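Local coordinates for protein F420-dependent methylenetetrahydromethanopterin dehydrogenase (Methanopyrus kandleri, PDB 1QV9) that catalyses the reversible, coenzyme F420-dependent reduction of methenyl-tetrahydromethanopterin to methylene-tetrahydromethanopterin in methanogenesis from carbon dioxide, at residues N141-K146 / M240-A245. Numbering follows the deposited sequence.
Sequences NADLMK and MMRKAA
D143 of helix 134-150 lays its short side chain against M241, R242 and A245 of helix 227-257. The two segments run roughly parallel, crossing at 37° with their axes 8.3 Å apart at closest approach, a spacing that suits alanine at the interface. The methyl group of A245 sits close to the facing helix, its CB 3.7 Å from D143 O and equally 3.7 Å from D143 OD1; K146 CG also approaches it, 4.1 Å from A245 CB, as part of the aliphatic stem of a lysine whose amine turns toward a weak, long ion pair with D249 of the same chain. The D143 carboxylate comes alongside R242, its plane 63° from that of the guanidinium, with OD2 3.3 Å from R242 CA. This is van der Waals contact, and no hydrogen bond joins the segments: R242 NE stays 5.8 Å from D143 OD2. Opposite charges at that range probably still attract, although R242 forms salt bridges with D249 of a second subunit and E250 of a third. M241, present as selenomethionine, has the flexibility to fill an irregular surface: CG stands anti to the backbone N (chi1 -173°) and 3.9 Å from D143 CB, after which the chain bends twice, laying SE over L144 CA and bringing CE within 4.0 Å of L144 CD1. Replacing D143 with an alanine would probably open a gap beside A245 and R242 CB, and deprive the arginine of a nearby negative charge. Within the helix bundle, A245 also packs on V147 of helix 134-150 and M240 on helix 197-223, while M145 leans on M18 and M19 of helix 15-19.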
ATOM      1  N   ASN A 141      10.427 -15.060 -10.679  1.00 12.02           N
ATOM      2  CA  ASN A 141       9.912 -15.096 -12.050  1.00 12.36           C
ATOM      3  C   ASN A 141       8.538 -14.434 -12.138  1.00 12.95           C
ATOM      4  O   ASN A 141       8.232 -13.839 -13.180  1.00 13.33           O
ATOM      5  CB  ASN A 141       9.894 -16.500 -12.599  1.00 12.02           C
ATOM      6  CG  ASN A 141      11.255 -16.877 -13.113  1.00 19.64           C
ATOM      7  OD1 ASN A 141      12.054 -17.504 -12.414  1.00 22.17           O
ATOM      8  ND2 ASN A 141      11.553 -16.435 -14.328  1.00 17.95           N
ATOM      9  N   ALA A 142       7.718 -14.552 -11.101  1.00 12.40           N
ATOM     10  CA  ALA A 142       6.404 -13.866 -11.116  1.00 12.02           C
ATOM     11  C   ALA A 142       6.613 -12.355 -11.181  1.00 13.97           C
ATOM     12  O   ALA A 142       5.937 -11.653 -11.920  1.00 14.04           O
ATOM     13  CB  ALA A 142       5.589 -14.230  -9.847  1.00 13.12           C
ATOM     14  N   ASP A 143       7.563 -11.826 -10.396  1.00 11.22           N
ATOM     15  CA  ASP A 143       7.812 -10.412 -10.418  1.00 11.78           C
ATOM     16  C   ASP A 143       8.383  -9.969 -11.759  1.00 11.82           C
ATOM     17  O   ASP A 143       7.956  -8.923 -12.295  1.00 14.81           O
ATOM     18  CB  ASP A 143       8.765 -10.023  -9.276  1.00 12.97           C
ATOM     19  CG  ASP A 143       8.065  -9.997  -7.926  1.00 18.20           C
ATOM     20  OD1 ASP A 143       6.821  -9.789  -7.869  1.00 17.88           O
ATOM     21  OD2 ASP A 143       8.761 -10.177  -6.897  1.00 17.26           O
ATOM     22  N   LEU A 144       9.344 -10.729 -12.285  1.00 11.42           N
ATOM     23  CA  LEU A 144       9.934 -10.381 -13.578  1.00 12.57           C
ATOM     24  C   LEU A 144       8.875 -10.426 -14.686  1.00 13.13           C
ATOM     25  O   LEU A 144       8.843  -9.530 -15.534  1.00 13.29           O
ATOM     26  CB  LEU A 144      11.110 -11.321 -13.852  1.00 15.87           C
ATOM     27  CG  LEU A 144      11.738 -11.191 -15.235  1.00 13.67           C
ATOM     28  CD1 LEU A 144      12.280  -9.790 -15.465  1.00 15.82           C
ATOM     29  CD2 LEU A 144      12.893 -12.231 -15.354  1.00 18.81           C
HETATM   30  N   MSE A 145       8.001 -11.446 -14.659  1.00 11.92           N
HETATM   31  CA  MSE A 145       6.938 -11.541 -15.689  1.00 13.80           C
HETATM   32  C   MSE A 145       6.032 -10.316 -15.615  1.00 13.60           C
HETATM   33  O   MSE A 145       5.627  -9.747 -16.663  1.00 13.65           O
HETATM   34  CB  MSE A 145       6.119 -12.823 -15.477  1.00 13.56           C
HETATM   35  CG  MSE A 145       5.104 -13.028 -16.581  1.00 12.34           C
HETATM   36 SE   MSE A 145       4.186 -14.749 -16.307  1.00 18.08          SE
HETATM   37  CE  MSE A 145       5.777 -15.878 -16.347  1.00 18.02           C
ATOM     38  N   LYS A 146       5.685  -9.890 -14.400  1.00 12.10           N
ATOM     39  CA  LYS A 146       4.827  -8.703 -14.260  1.00 10.35           C
ATOM     40  C   LYS A 146       5.549  -7.481 -14.856  1.00 12.13           C
ATOM     41  O   LYS A 146       4.957  -6.655 -15.557  1.00 14.26           O
ATOM     42  CB  LYS A 146       4.502  -8.471 -12.768  1.00 12.63           C
ATOM     43  CG  LYS A 146       3.779  -7.191 -12.440  1.00 15.37           C
ATOM     44  CD  LYS A 146       2.513  -7.040 -13.247  1.00 21.74           C
ATOM     45  CE  LYS A 146       1.745  -5.817 -12.787  1.00 25.28           C
ATOM     46  NZ  LYS A 146       0.538  -5.570 -13.586  1.00 42.60           N
HETATM   47  N   MSE A 240      14.794  -5.851  -4.996  1.00 13.57           N
HETATM   48  CA  MSE A 240      14.736  -4.832  -6.059  1.00 13.45           C
HETATM   49  C   MSE A 240      13.683  -5.221  -7.094  1.00 11.67           C
HETATM   50  O   MSE A 240      12.894  -4.354  -7.507  1.00 15.97           O
HETATM   51  CB  MSE A 240      16.088  -4.711  -6.748  1.00 17.89           C
HETATM   52  CG  MSE A 240      17.089  -4.116  -5.812  1.00 13.26           C
HETATM   53 SE   MSE A 240      18.919  -4.258  -6.580  1.00 19.70          SE
HETATM   54  CE  MSE A 240      18.685  -3.026  -8.054  1.00 19.99           C
HETATM   55  N   MSE A 241      13.710  -6.481  -7.503  1.00 13.83           N
HETATM   56  CA  MSE A 241      12.781  -6.944  -8.546  1.00 13.30           C
HETATM   57  C   MSE A 241      11.331  -6.865  -8.063  1.00 12.95           C
HETATM   58  O   MSE A 241      10.434  -6.537  -8.866  1.00 14.10           O
HETATM   59  CB  MSE A 241      13.131  -8.351  -9.001  1.00 13.70           C
HETATM   60  CG  MSE A 241      12.308  -8.816 -10.200  1.00 14.07           C
HETATM   61 SE   MSE A 241      12.571  -7.747 -11.852  1.00 17.78          SE
HETATM   62  CE  MSE A 241      14.333  -8.471 -12.348  1.00 15.18           C
ATOM     63  N   ARG A 242      11.103  -7.146  -6.787  1.00 13.47           N
ATOM     64  CA  ARG A 242       9.731  -7.046  -6.240  1.00 12.85           C
ATOM     65  C   ARG A 242       9.258  -5.581  -6.345  1.00 15.06           C
ATOM     66  O   ARG A 242       8.089  -5.317  -6.678  1.00 15.01           O
ATOM     67  CB  ARG A 242       9.717  -7.546  -4.786  1.00 14.52           C
ATOM     68  CG  ARG A 242       8.450  -7.231  -3.994  1.00 14.95           C
ATOM     69  CD  ARG A 242       8.514  -8.031  -2.696  1.00 14.66           C
ATOM     70  NE  ARG A 242       7.361  -7.753  -1.832  1.00 15.22           N
ATOM     71  CZ  ARG A 242       7.289  -6.727  -0.988  1.00 14.55           C
ATOM     72  NH1 ARG A 242       6.194  -6.544  -0.230  1.00 16.93           N
ATOM     73  NH2 ARG A 242       8.310  -5.872  -0.855  1.00 16.06           N
ATOM     74  N   LYS A 243      10.125  -4.594  -6.103  1.00 13.41           N
ATOM     75  CA  LYS A 243       9.720  -3.193  -6.239  1.00 13.38           C
ATOM     76  C   LYS A 243       9.555  -2.763  -7.698  1.00 14.55           C
ATOM     77  O   LYS A 243       8.748  -1.885  -8.007  1.00 14.72           O
ATOM     78  CB  LYS A 243      10.714  -2.253  -5.532  1.00 15.52           C
ATOM     79  CG  LYS A 243      10.563  -2.370  -4.006  1.00 18.34           C
ATOM     80  CD  LYS A 243       9.094  -2.126  -3.576  1.00 23.94           C
ATOM     81  CE  LYS A 243       8.901  -1.998  -2.060  1.00 28.36           C
ATOM     82  NZ  LYS A 243       9.205  -3.268  -1.401  1.00 36.77           N
ATOM     83  N   ALA A 244      10.352  -3.346  -8.599  1.00 12.17           N
ATOM     84  CA  ALA A 244      10.190  -3.040 -10.007  1.00 11.14           C
ATOM     85  C   ALA A 244       8.781  -3.545 -10.407  1.00 13.01           C
ATOM     86  O   ALA A 244       8.116  -2.857 -11.170  1.00 14.26           O
ATOM     87  CB  ALA A 244      11.302  -3.734 -10.873  1.00 11.93           C
ATOM     88  N   ALA A 245       8.350  -4.704  -9.905  1.00 13.30           N
ATOM     89  CA  ALA A 245       6.984  -5.201 -10.296  1.00 11.68           C
ATOM     90  C   ALA A 245       5.937  -4.234  -9.754  1.00 14.36           C
ATOM     91  O   ALA A 245       4.886  -4.005 -10.395  1.00 14.82           O
ATOM     92  CB  ALA A 245       6.732  -6.586  -9.715  1.00 13.14           C
TER